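Local coordinates for protein retinol dehydratase (Spodoptera frugiperda, PDB 1FMJ) that probably converts retinol to anhydroretinol through a sulfated intermediate, using a sulfotransferase fold that holds retinol beside adenosine-3'-5'-diphosphate, at residues H164-L169 with Y222-Y227; D186-A191 with K329-W334; V190-F195 with D321-E326; P226-V231 with D337-T342. All blocks are in the same frame, centred on the assembly; numbering follows the deposited sequence.

Contact 1: residues H164-L169 with Y222-Y227; sequences HLPLSL and YTLTPY. With RTL (retinol), chain H.
Leu224 and His164 both carry CG beside the backbone N, with chi1 at -69° and -62°. In Leu224 the second torsion is extended, and its two methyls meet different parts of 164-169. CD1 lies 3.0 Å from His164 O, a tight approach, and 3.5 Å from His164 CB. The same carbonyl oxygen is hydrogen-bonded to His230. The other methyl faces the next two residues. Leu224 CD2 meets Leu165 CD2 at 3.9 Å, one methyl against the other, and is 4.4 Å from Pro166 CD. The contact is buried, and no hydrogen bond joins the two segments. Leu224 projects from a type II beta turn, Tyr222 to Thr225, which is closed by a bond from Thr225 N to Tyr222 O.

The His164 imidazole leads away from this turn. Its NE2 is hydrogen-bonded to retinol O1 at 2.9 Å, nearly straight at 168°, with the oxygen at the ring edge and in its plane. ND1 is bonded to Ser70 O, so both nitrogens hold the ring's rotation. Lys162 also binds the retinol hydroxyl. A hydroxyl gripped by histidine and lysine next to the nucleotide is consistent with the acceptor site of the sulfotransferase fold.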
# COMPACT_ATOMS: atom_id res chain seq x y z
N HIS A 164 -4.56 -1.72 0.59
CA HIS A 164 -4.05 -1.76 -0.76
C HIS A 164 -5.00 -2.65 -1.55
O HIS A 164 -4.69 -3.11 -2.64
CB HIS A 164 -2.62 -2.31 -0.79
CG HIS A 164 -1.63 -1.47 -0.02
ND1 HIS A 164 -1.51 -0.11 -0.21
CD2 HIS A 164 -0.74 -1.80 0.94
CE1 HIS A 164 -0.59 0.36 0.61
NE2 HIS A 164 -0.10 -0.64 1.31
N LEU A 165 -6.19 -2.90 -1.00
CA LEU A 165 -7.14 -3.74 -1.73
C LEU A 165 -7.94 -2.91 -2.72
O LEU A 165 -8.38 -1.80 -2.41
CB LEU A 165 -8.10 -4.44 -0.76
CG LEU A 165 -7.48 -5.57 0.08
CD1 LEU A 165 -8.52 -6.17 0.99
CD2 LEU A 165 -6.89 -6.63 -0.83
N PRO A 166 -8.10 -3.42 -3.95
CA PRO A 166 -8.87 -2.71 -4.97
C PRO A 166 -10.33 -2.73 -4.50
O PRO A 166 -10.72 -3.62 -3.73
CB PRO A 166 -8.63 -3.54 -6.23
CG PRO A 166 -8.43 -4.92 -5.70
CD PRO A 166 -7.54 -4.67 -4.50
N LEU A 167 -11.12 -1.76 -4.93
CA LEU A 167 -12.51 -1.67 -4.50
C LEU A 167 -13.36 -2.93 -4.70
O LEU A 167 -14.22 -3.20 -3.87
CB LEU A 167 -13.20 -0.48 -5.19
CG LEU A 167 -12.61 0.91 -4.92
CD1 LEU A 167 -13.47 1.98 -5.61
CD2 LEU A 167 -12.55 1.18 -3.41
N SER A 168 -13.11 -3.69 -5.76
CA SER A 168 -13.90 -4.89 -6.03
C SER A 168 -13.80 -6.01 -4.99
O SER A 168 -14.63 -6.93 -4.98
CB SER A 168 -13.55 -5.45 -7.41
OG SER A 168 -12.20 -5.84 -7.48
N LEU A 169 -12.79 -5.95 -4.12
CA LEU A 169 -12.65 -6.97 -3.09
C LEU A 169 -13.26 -6.47 -1.78
O LEU A 169 -13.33 -7.20 -0.79
CB LEU A 169 -11.18 -7.34 -2.88
CG LEU A 169 -10.53 -7.95 -4.13
CD1 LEU A 169 -9.10 -8.40 -3.82
CD2 LEU A 169 -11.38 -9.12 -4.60
N TYR A 222 2.88 -9.32 -9.63
CA TYR A 222 3.36 -8.92 -8.32
C TYR A 222 2.15 -8.64 -7.45
O TYR A 222 1.02 -8.56 -7.94
CB TYR A 222 4.28 -7.70 -8.36
CG TYR A 222 4.94 -7.44 -7.02
CD1 TYR A 222 5.78 -8.39 -6.43
CD2 TYR A 222 4.67 -6.28 -6.30
CE1 TYR A 222 6.33 -8.19 -5.15
CE2 TYR A 222 5.20 -6.07 -5.03
CZ TYR A 222 6.02 -7.02 -4.46
OH TYR A 222 6.52 -6.80 -3.20
N THR A 223 2.40 -8.49 -6.16
CA THR A 223 1.35 -8.25 -5.16
C THR A 223 0.30 -7.20 -5.52
O THR A 223 0.61 -6.05 -5.80
CB THR A 223 2.00 -7.89 -3.80
OG1 THR A 223 3.01 -8.87 -3.49
CG2 THR A 223 0.94 -7.89 -2.69
N LEU A 224 -0.95 -7.65 -5.51
CA LEU A 224 -2.13 -6.85 -5.80
C LEU A 224 -2.27 -6.19 -7.17
O LEU A 224 -3.11 -5.31 -7.35
CB LEU A 224 -2.37 -5.83 -4.67
CG LEU A 224 -2.80 -6.52 -3.36
CD1 LEU A 224 -2.96 -5.51 -2.26
CD2 LEU A 224 -4.12 -7.27 -3.57
N THR A 225 -1.46 -6.63 -8.13
CA THR A 225 -1.58 -6.15 -9.50
C THR A 225 -2.69 -7.09 -10.03
O THR A 225 -3.09 -8.01 -9.32
CB THR A 225 -0.28 -6.37 -10.32
OG1 THR A 225 0.07 -7.76 -10.30
CG2 THR A 225 0.87 -5.54 -9.73
N PRO A 226 -3.16 -6.90 -11.28
CA PRO A 226 -2.82 -5.93 -12.33
C PRO A 226 -2.88 -4.50 -11.82
O PRO A 226 -3.88 -4.07 -11.28
CB PRO A 226 -3.88 -6.19 -13.40
CG PRO A 226 -4.21 -7.65 -13.21
CD PRO A 226 -4.30 -7.74 -11.72
N TYR A 227 -1.79 -3.76 -12.01
CA TYR A 227 -1.72 -2.38 -11.56
C TYR A 227 -2.85 -1.49 -12.10
O TYR A 227 -3.54 -0.81 -11.34
CB TYR A 227 -0.38 -1.77 -11.94
CG TYR A 227 -0.35 -0.28 -11.68
CD1 TYR A 227 -0.15 0.22 -10.40
CD2 TYR A 227 -0.60 0.63 -12.71
CE1 TYR A 227 -0.20 1.58 -10.14
CE2 TYR A 227 -0.65 2.01 -12.46
CZ TYR A 227 -0.45 2.47 -11.18
OH TYR A 227 -0.54 3.83 -10.93
C1 RTL H . 7.92 -10.37 7.19
C2 RTL H . 7.99 -11.93 7.04
C3 RTL H . 6.95 -12.65 7.89
C4 RTL H . 5.90 -12.19 8.89
C5 RTL H . 5.99 -10.67 8.91
C6 RTL H . 6.84 -9.82 8.19
C7 RTL H . 6.80 -8.34 8.31
C8 RTL H . 5.92 -7.54 7.64
C9 RTL H . 5.87 -6.07 7.75
C10 RTL H . 4.92 -5.41 7.00
C11 RTL H . 4.62 -3.96 6.90
C12 RTL H . 4.50 -3.56 5.59
C13 RTL H . 4.23 -2.29 4.89
C14 RTL H . 4.12 -1.93 3.57
C15 RTL H . 2.78 -1.92 2.95
O1 RTL H . 2.16 -0.72 3.09
C16 RTL H . 7.67 -9.98 5.71
C17 RTL H . 9.37 -10.01 7.54
C18 RTL H . 4.97 -10.11 9.92
C19 RTL H . 6.87 -5.34 8.67
C20 RTL H . 4.05 -1.22 5.98

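Contact 2: residues D186-A191 with K329-W334; sequences DPRDVA and KQAEKW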
# COMPACT_ATOMS: atom_id res chain seq x y z
N ASP A 186 2.72 7.43 -10.84
CA ASP A 186 3.28 6.91 -12.08
C ASP A 186 3.72 5.47 -11.79
O ASP A 186 4.49 5.25 -10.86
CB ASP A 186 4.50 7.74 -12.48
CG ASP A 186 5.04 7.39 -13.85
OD1 ASP A 186 5.22 6.18 -14.15
OD2 ASP A 186 5.28 8.33 -14.63
N PRO A 187 3.24 4.49 -12.57
CA PRO A 187 3.55 3.07 -12.41
C PRO A 187 5.05 2.74 -12.40
O PRO A 187 5.49 1.81 -11.72
CB PRO A 187 2.85 2.41 -13.60
CG PRO A 187 1.85 3.40 -14.05
CD PRO A 187 2.49 4.72 -13.82
N ARG A 188 5.82 3.48 -13.18
CA ARG A 188 7.25 3.23 -13.27
C ARG A 188 7.99 3.51 -11.96
O ARG A 188 8.87 2.74 -11.58
CB ARG A 188 7.83 4.01 -14.44
CG ARG A 188 7.30 3.46 -15.77
CD ARG A 188 7.48 4.44 -16.91
NE ARG A 188 6.76 5.67 -16.67
CZ ARG A 188 6.62 6.64 -17.57
NH1 ARG A 188 7.15 6.50 -18.77
NH2 ARG A 188 5.94 7.73 -17.26
N ASP A 189 7.62 4.59 -11.28
CA ASP A 189 8.23 4.94 -9.99
C ASP A 189 7.70 4.01 -8.90
O ASP A 189 8.38 3.74 -7.91
CB ASP A 189 7.92 6.39 -9.62
CG ASP A 189 8.66 7.38 -10.48
OD1 ASP A 189 9.82 7.08 -10.84
OD2 ASP A 189 8.10 8.46 -10.78
N VAL A 190 6.46 3.57 -9.06
CA VAL A 190 5.83 2.65 -8.13
C VAL A 190 6.61 1.33 -8.18
O VAL A 190 6.87 0.70 -7.16
CB VAL A 190 4.34 2.36 -8.53
CG1 VAL A 190 3.79 1.22 -7.71
CG2 VAL A 190 3.49 3.61 -8.31
N ALA A 191 6.99 0.93 -9.40
CA ALA A 191 7.74 -0.31 -9.59
C ALA A 191 9.09 -0.19 -8.89
O ALA A 191 9.50 -1.10 -8.17
CB ALA A 191 7.94 -0.57 -11.08
N LYS A 329 10.86 1.72 -23.44
CA LYS A 329 9.93 1.51 -24.54
C LYS A 329 8.83 0.54 -24.12
O LYS A 329 7.65 0.77 -24.38
CB LYS A 329 10.67 0.93 -25.76
CG LYS A 329 11.70 1.88 -26.38
CD LYS A 329 11.04 3.11 -26.96
CE LYS A 329 12.07 3.99 -27.66
NZ LYS A 329 11.43 5.15 -28.36
N GLN A 330 9.24 -0.55 -23.48
CA GLN A 330 8.29 -1.55 -23.02
C GLN A 330 7.24 -0.92 -22.10
O GLN A 330 6.05 -1.23 -22.18
CB GLN A 330 9.02 -2.66 -22.27
CG GLN A 330 8.10 -3.73 -21.69
CD GLN A 330 8.87 -4.79 -20.93
OE1 GLN A 330 9.64 -4.49 -20.02
NE2 GLN A 330 8.64 -6.05 -21.28
N ALA A 331 7.69 -0.03 -21.23
CA ALA A 331 6.81 0.63 -20.28
C ALA A 331 5.81 1.55 -20.97
O ALA A 331 4.64 1.60 -20.57
CB ALA A 331 7.62 1.43 -19.26
N GLU A 332 6.28 2.27 -21.98
CA GLU A 332 5.42 3.21 -22.72
C GLU A 332 4.30 2.46 -23.43
O GLU A 332 3.15 2.88 -23.41
CB GLU A 332 6.26 4.00 -23.74
N LYS A 333 4.63 1.34 -24.05
CA LYS A 333 3.63 0.53 -24.74
C LYS A 333 2.58 0.07 -23.73
O LYS A 333 1.38 0.20 -23.96
CB LYS A 333 4.31 -0.67 -25.39
CG LYS A 333 3.42 -1.58 -26.22
CD LYS A 333 4.26 -2.70 -26.82
CE LYS A 333 3.45 -3.67 -27.66
NZ LYS A 333 4.36 -4.65 -28.35
N TRP A 334 3.06 -0.44 -22.60
CA TRP A 334 2.18 -0.93 -21.55
C TRP A 334 1.26 0.17 -21.06
O TRP A 334 0.06 -0.04 -20.89
CB TRP A 334 3.01 -1.48 -20.39
CG TRP A 334 2.20 -1.98 -19.23
CD1 TRP A 334 1.23 -2.95 -19.25
CD2 TRP A 334 2.33 -1.57 -17.86
NE1 TRP A 334 0.75 -3.17 -17.98
CE2 TRP A 334 1.40 -2.34 -17.10
CE3 TRP A 334 3.13 -0.63 -17.19
CZ2 TRP A 334 1.26 -2.20 -15.72
CZ3 TRP A 334 2.99 -0.49 -15.81
CH2 TRP A 334 2.06 -1.27 -15.09
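Trp334 points the six-membered end of its indole at Pro187. Its CZ3 is 3.6 Å from Pro187 CB, and its CH2 follows at 4.0 Å. The proline carbon meets the indole obliquely. Trp334 has CG anti to the backbone N, chi1 178°, which extends the indole from its own helix to the start of helix 187-200.

The second pair is Arg188 and Ala331, where the two backbones come nearest. Here the arginine offers its aliphatic part. CD lies 3.8 Å from Ala331 CB, and CG is a little farther off. The chain then bends at chi3, -61°, and the guanidinium turns back to Asp186. It grips the carboxylate side-on, in a two-bond salt bridge close to the guanidinium plane. Arg188 NE meets Asp186 OD1 at 3.0 Å, and Arg188 NH2 meets Asp186 OD2 at 2.8 Å; both use syn lone pairs. Asp186 is the N-cap residue, and its OD1 also accepts from Arg188 N on the anti side, a capping bond. This double hold should keep the arginine bent with its methylenes against the alanine.

Arg188 also makes a cation-pi contact with Trp319. Helix 210-218 touches Ala331 through Trp214, while helix 227-235 brings Tyr227 and Phe228 against Pro187. Both neighbouring helices therefore border the place where 187-200 and 325-338 meet.

Contact 3: residues V190-F195 with D321-E326; sequences VAVSSF and DYFDEE. With A3P (adenosine-3'-5'-diphosphate), chain G.
Val192 and Tyr322 mark the nearest backbone approach, 7.4 Å between their CA atoms. Segment 190-195 is fully helical, within helix 187-200. Segment 321-326 is mostly loop and enters helix 325-338 at Glu325, with Asp324 as its N-cap. No hydrogen bond crosses the contact.

Val192 does the touching from the helix: both methyls reach Tyr322, and CG2 also reaches Phe323. CG1 is anti to the backbone N, chi1 172°, and sits over the centre of one face of Tyr322. It is 3.6 Å from the ring centroid and 13° off the normal, a clear CH-pi contact. The other methyl, CG2, packs at the root of the same ring, 3.7 Å from Tyr322 CG. CG2 also meets the edge of Phe323, in the plane of that ring, at 4.0 Å from CE1. The far end of Tyr322 is held by a hydrogen bond between its OH and His196 NE2, on the same helix as Val192.

The next residue serves the nucleotide. Ser193 OG donates to O1P of the 3'-phosphate of adenosine-3'-5'-diphosphate at 2.6 Å, and Arg73 also bonds this hydroxyl. Within the helix, Ser194 OG and Ser194 N reach Val190 O from opposite faces of the carbonyl plane, the hydroxyl at 2.7 Å.

Helix 210-218 packs on the apolar side. Phe210 packs on Ala191 and Val192, and Trp214 and Trp319 each meet Phe323 edge-to-face. Helix 187-200 therefore has the nucleotide at Ser193 and this aromatic cluster at Val192.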
# COMPACT_ATOMS: atom_id res chain seq x y z
N VAL A 190 6.46 3.57 -9.06
CA VAL A 190 5.83 2.65 -8.13
C VAL A 190 6.61 1.33 -8.18
O VAL A 190 6.87 0.70 -7.16
CB VAL A 190 4.34 2.36 -8.53
CG1 VAL A 190 3.79 1.22 -7.71
CG2 VAL A 190 3.49 3.61 -8.31
N ALA A 191 6.99 0.93 -9.40
CA ALA A 191 7.74 -0.31 -9.59
C ALA A 191 9.09 -0.19 -8.89
O ALA A 191 9.50 -1.10 -8.17
CB ALA A 191 7.94 -0.57 -11.08
N VAL A 192 9.77 0.93 -9.09
CA VAL A 192 11.07 1.15 -8.44
C VAL A 192 10.90 1.16 -6.92
O VAL A 192 11.66 0.52 -6.20
CB VAL A 192 11.72 2.49 -8.88
CG1 VAL A 192 12.97 2.79 -8.04
CG2 VAL A 192 12.11 2.40 -10.33
N SER A 193 9.89 1.87 -6.43
CA SER A 193 9.69 1.92 -4.98
C SER A 193 9.27 0.56 -4.43
O SER A 193 9.64 0.19 -3.31
CB SER A 193 8.64 2.97 -4.60
OG SER A 193 8.55 3.08 -3.19
N SER A 194 8.49 -0.19 -5.21
CA SER A 194 8.05 -1.50 -4.79
C SER A 194 9.24 -2.46 -4.78
O SER A 194 9.33 -3.34 -3.94
CB SER A 194 6.95 -2.02 -5.72
OG SER A 194 5.76 -1.25 -5.58
N PHE A 195 10.16 -2.26 -5.72
CA PHE A 195 11.35 -3.10 -5.79
C PHE A 195 12.12 -2.96 -4.48
O PHE A 195 12.41 -3.96 -3.83
CB PHE A 195 12.23 -2.65 -6.97
CG PHE A 195 13.63 -3.22 -6.95
CD1 PHE A 195 13.86 -4.58 -7.15
CD2 PHE A 195 14.72 -2.38 -6.75
CE1 PHE A 195 15.17 -5.09 -7.16
CE2 PHE A 195 16.03 -2.88 -6.75
CZ PHE A 195 16.25 -4.24 -6.96
N ASP A 321 16.34 6.40 -13.97
CA ASP A 321 17.65 5.89 -13.54
C ASP A 321 17.64 4.38 -13.43
O ASP A 321 18.69 3.78 -13.19
CB ASP A 321 18.06 6.46 -12.19
CG ASP A 321 18.27 7.95 -12.22
OD1 ASP A 321 19.00 8.42 -13.12
OD2 ASP A 321 17.72 8.65 -11.34
N TYR A 322 16.47 3.77 -13.60
CA TYR A 322 16.33 2.32 -13.48
C TYR A 322 15.90 1.58 -14.74
O TYR A 322 16.04 0.36 -14.82
CB TYR A 322 15.34 1.98 -12.37
CG TYR A 322 15.78 2.31 -10.97
CD1 TYR A 322 15.77 3.62 -10.51
CD2 TYR A 322 16.19 1.31 -10.09
CE1 TYR A 322 16.15 3.93 -9.20
CE2 TYR A 322 16.57 1.60 -8.80
CZ TYR A 322 16.55 2.91 -8.35
OH TYR A 322 16.92 3.19 -7.05
N PHE A 323 15.34 2.30 -15.70
CA PHE A 323 14.88 1.68 -16.95
C PHE A 323 15.84 1.96 -18.10
O PHE A 323 16.19 3.12 -18.36
CB PHE A 323 13.51 2.23 -17.33
CG PHE A 323 12.41 1.83 -16.40
CD1 PHE A 323 12.45 2.18 -15.06
CD2 PHE A 323 11.30 1.14 -16.88
CE1 PHE A 323 11.40 1.84 -14.20
CE2 PHE A 323 10.25 0.79 -16.04
CZ PHE A 323 10.30 1.15 -14.69
N ASP A 324 16.27 0.91 -18.80
CA ASP A 324 17.15 1.12 -19.93
C ASP A 324 16.29 1.46 -21.13
O ASP A 324 15.07 1.56 -21.01
CB ASP A 324 18.01 -0.13 -20.19
CG ASP A 324 17.19 -1.38 -20.43
OD1 ASP A 324 17.77 -2.48 -20.30
OD2 ASP A 324 15.99 -1.29 -20.75
N GLU A 325 16.91 1.65 -22.29
CA GLU A 325 16.16 1.99 -23.48
C GLU A 325 14.99 1.03 -23.72
O GLU A 325 13.84 1.46 -23.86
CB GLU A 325 17.08 2.04 -24.71
CG GLU A 325 18.50 1.47 -24.54
CD GLU A 325 19.36 2.20 -23.50
OE1 GLU A 325 19.47 3.45 -23.53
OE2 GLU A 325 19.96 1.51 -22.66
N GLU A 326 15.27 -0.27 -23.75
CA GLU A 326 14.25 -1.29 -23.96
C GLU A 326 13.11 -1.22 -22.94
O GLU A 326 11.94 -1.17 -23.31
CB GLU A 326 14.86 -2.69 -23.91
CG GLU A 326 13.83 -3.80 -23.86
CD GLU A 326 14.41 -5.13 -23.44
OE1 GLU A 326 15.24 -5.69 -24.19
OE2 GLU A 326 14.04 -5.63 -22.34
P1 A3P G . 10.03 6.30 -2.95
O1P A3P G . 10.36 4.88 -2.81
O2P A3P G . 10.94 7.16 -2.16
O3P A3P G . 10.08 6.70 -4.37
P2 A3P G . 3.55 4.33 0.46
O4P A3P G . 3.41 5.10 1.70
O5P A3P G . 2.24 4.20 -0.23
O6P A3P G . 4.12 2.99 0.76
O5' A3P G . 4.53 5.10 -0.51
C5' A3P G . 5.88 5.35 -0.15
C4' A3P G . 6.53 6.34 -1.12
O4' A3P G . 6.22 7.69 -0.67
C3' A3P G . 8.06 6.26 -1.12
O3' A3P G . 8.54 6.54 -2.45
C2' A3P G . 8.40 7.26 -0.03
O2' A3P G . 9.76 7.66 0.10
C1' A3P G . 7.44 8.38 -0.39
N9 A3P G . 7.24 9.33 0.72
C8 A3P G . 6.97 9.08 2.06
N7 A3P G . 6.85 10.14 2.80
C5 A3P G . 7.04 11.19 1.91
C6 A3P G . 7.04 12.62 2.05
N6 A3P G . 6.82 13.24 3.21
N1 A3P G . 7.28 13.39 0.91
C2 A3P G . 7.51 12.79 -0.30
N3 A3P G . 7.53 11.45 -0.56
C4 A3P G . 7.29 10.70 0.60

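Contact 4: residues P226-V231 with D337-T342; sequences PYFEHV and DNLKDT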
# COMPACT_ATOMS: atom_id res chain seq x y z
N PRO A 226 -3.16 -6.90 -11.28
CA PRO A 226 -2.82 -5.93 -12.33
C PRO A 226 -2.88 -4.50 -11.82
O PRO A 226 -3.88 -4.07 -11.28
CB PRO A 226 -3.88 -6.19 -13.40
CG PRO A 226 -4.21 -7.65 -13.21
CD PRO A 226 -4.30 -7.74 -11.72
N TYR A 227 -1.79 -3.76 -12.01
CA TYR A 227 -1.72 -2.38 -11.56
C TYR A 227 -2.85 -1.49 -12.10
O TYR A 227 -3.54 -0.81 -11.34
CB TYR A 227 -0.38 -1.77 -11.94
CG TYR A 227 -0.35 -0.28 -11.68
CD1 TYR A 227 -0.15 0.22 -10.40
CD2 TYR A 227 -0.60 0.63 -12.71
CE1 TYR A 227 -0.20 1.58 -10.14
CE2 TYR A 227 -0.65 2.01 -12.46
CZ TYR A 227 -0.45 2.47 -11.18
OH TYR A 227 -0.54 3.83 -10.93
N PHE A 228 -3.04 -1.47 -13.41
CA PHE A 228 -4.08 -0.61 -13.96
C PHE A 228 -5.51 -0.96 -13.59
O PHE A 228 -6.36 -0.07 -13.51
CB PHE A 228 -3.92 -0.50 -15.47
CG PHE A 228 -2.83 0.43 -15.88
CD1 PHE A 228 -1.61 -0.06 -16.33
CD2 PHE A 228 -3.02 1.81 -15.79
CE1 PHE A 228 -0.59 0.82 -16.69
CE2 PHE A 228 -2.00 2.68 -16.14
CZ PHE A 228 -0.79 2.19 -16.59
N GLU A 229 -5.80 -2.24 -13.36
CA GLU A 229 -7.16 -2.61 -12.97
C GLU A 229 -7.42 -2.04 -11.57
O GLU A 229 -8.53 -1.63 -11.25
CB GLU A 229 -7.33 -4.13 -12.95
CG GLU A 229 -7.22 -4.78 -14.34
CD GLU A 229 -8.02 -4.02 -15.38
OE1 GLU A 229 -9.19 -3.68 -15.10
OE2 GLU A 229 -7.49 -3.77 -16.49
N HIS A 230 -6.37 -2.01 -10.75
CA HIS A 230 -6.48 -1.49 -9.39
C HIS A 230 -6.81 0.00 -9.45
O HIS A 230 -7.76 0.48 -8.82
CB HIS A 230 -5.15 -1.73 -8.65
CG HIS A 230 -5.22 -1.54 -7.16
ND1 HIS A 230 -5.58 -0.34 -6.58
CD2 HIS A 230 -4.92 -2.38 -6.14
CE1 HIS A 230 -5.50 -0.45 -5.27
NE2 HIS A 230 -5.09 -1.68 -4.98
N VAL A 231 -6.03 0.74 -10.24
CA VAL A 231 -6.25 2.18 -10.39
C VAL A 231 -7.58 2.51 -11.06
O VAL A 231 -8.31 3.39 -10.61
CB VAL A 231 -5.14 2.82 -11.25
CG1 VAL A 231 -5.43 4.32 -11.44
CG2 VAL A 231 -3.78 2.62 -10.59
N ASP A 337 -1.26 1.22 -23.93
CA ASP A 337 -2.30 0.22 -24.11
C ASP A 337 -3.36 0.32 -23.02
O ASP A 337 -4.55 0.28 -23.31
CB ASP A 337 -1.70 -1.18 -24.12
CG ASP A 337 -0.85 -1.45 -25.35
OD1 ASP A 337 -1.04 -0.74 -26.36
OD2 ASP A 337 0.00 -2.36 -25.31
N ASN A 338 -2.93 0.44 -21.77
CA ASN A 338 -3.88 0.53 -20.66
C ASN A 338 -4.64 1.86 -20.55
O ASN A 338 -5.66 1.94 -19.88
CB ASN A 338 -3.18 0.23 -19.33
CG ASN A 338 -2.87 -1.25 -19.15
OD1 ASN A 338 -1.78 -1.72 -19.47
ND2 ASN A 338 -3.84 -1.98 -18.66
N LEU A 339 -4.14 2.90 -21.21
CA LEU A 339 -4.80 4.20 -21.16
C LEU A 339 -5.66 4.40 -22.41
O LEU A 339 -6.28 5.45 -22.60
CB LEU A 339 -3.78 5.33 -21.05
CG LEU A 339 -2.89 5.40 -19.80
CD1 LEU A 339 -2.19 6.76 -19.79
CD2 LEU A 339 -3.73 5.24 -18.54
N LYS A 340 -5.68 3.38 -23.27
CA LYS A 340 -6.46 3.44 -24.49
C LYS A 340 -7.95 3.30 -24.16
O LYS A 340 -8.35 2.42 -23.40
CB LYS A 340 -6.02 2.33 -25.46
CG LYS A 340 -6.71 2.36 -26.81
CD LYS A 340 -5.96 1.57 -27.89
CE LYS A 340 -6.65 1.75 -29.26
NZ LYS A 340 -5.88 1.19 -30.42
N ASP A 341 -8.76 4.19 -24.72
CA ASP A 341 -10.20 4.16 -24.48
C ASP A 341 -10.59 4.44 -23.03
O ASP A 341 -11.48 3.80 -22.49
CB ASP A 341 -10.78 2.80 -24.91
CG ASP A 341 -10.60 2.53 -26.39
OD1 ASP A 341 -10.82 3.45 -27.20
OD2 ASP A 341 -10.26 1.38 -26.74
N THR A 342 -9.90 5.39 -22.41
CA THR A 342 -10.20 5.79 -21.05
C THR A 342 -9.71 7.22 -20.88
O THR A 342 -8.84 7.67 -21.63
CB THR A 342 -9.48 4.90 -20.01
OG1 THR A 342 -9.85 5.33 -18.69
CG2 THR A 342 -7.97 5.02 -20.15
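Phe228 and Asn338 stand where the backbones are nearest, 6.8 Å between CA atoms, one in the first turn of helix 227-235 and the other at the end of helix 325-338. The second segment then leaves the helix and makes a type II beta turn from Leu339 to Thr342.

Asn338 lies over one face of the Phe228 ring. Its CB is 3.5 Å from the ring centroid and 19° off the normal, a CH-pi contact displaced toward the rim. The amide carries on beside CB, almost parallel to the ring, with the two planes 11° apart. Asn338 CG is 3.3 Å from Phe228 CD1, which places the amide over that side of the ring. Phe228 has CG beside the backbone N, chi1 -78°, which turns the ring toward the end of the other helix.

The opposite face of Phe228 is taken by its neighbour in sequence, Tyr227, whose CD2 lies 3.7 Å above the ring plane. The phenyl group is thus enclosed on both faces. Leu339 adds a methyl from another direction, with CD2 at 3.9 Å from Phe228 CE2, and the two side chains cross at about a right angle. No hydrogen bond links the segments, but Asn338 O is bonded to Lys232, one residue beyond 226-231.

Trp334 meets Phe228 edge-to-face. This is helix-end packing on the outer part of the sulfotransferase fold: the start of one helix seated against the end of another, away from the substrate sites.

Along the chain the first segments come in the order 164-169, 186-191, 190-195 and 226-231. The second segment of contact 1, 222-227, runs into the last of these. The other second segments follow as 321-326, 329-334 and 337-342, all on or beside helix 325-338. Contact 3 lies at the start of this helix, contact 2 in its middle and contact 4 at its end. Contacts 2 and 3 also share helix 187-200, their centres 8 Å apart. Contacts 1 and 4 share Pro226 and Tyr227, their centres 12 Å apart. Contacts 1 and 3 are about 20 Å apart between centres. Contact 1 reaches retinol and contact 3 the nucleotide; contacts 2 and 4 are plain packing.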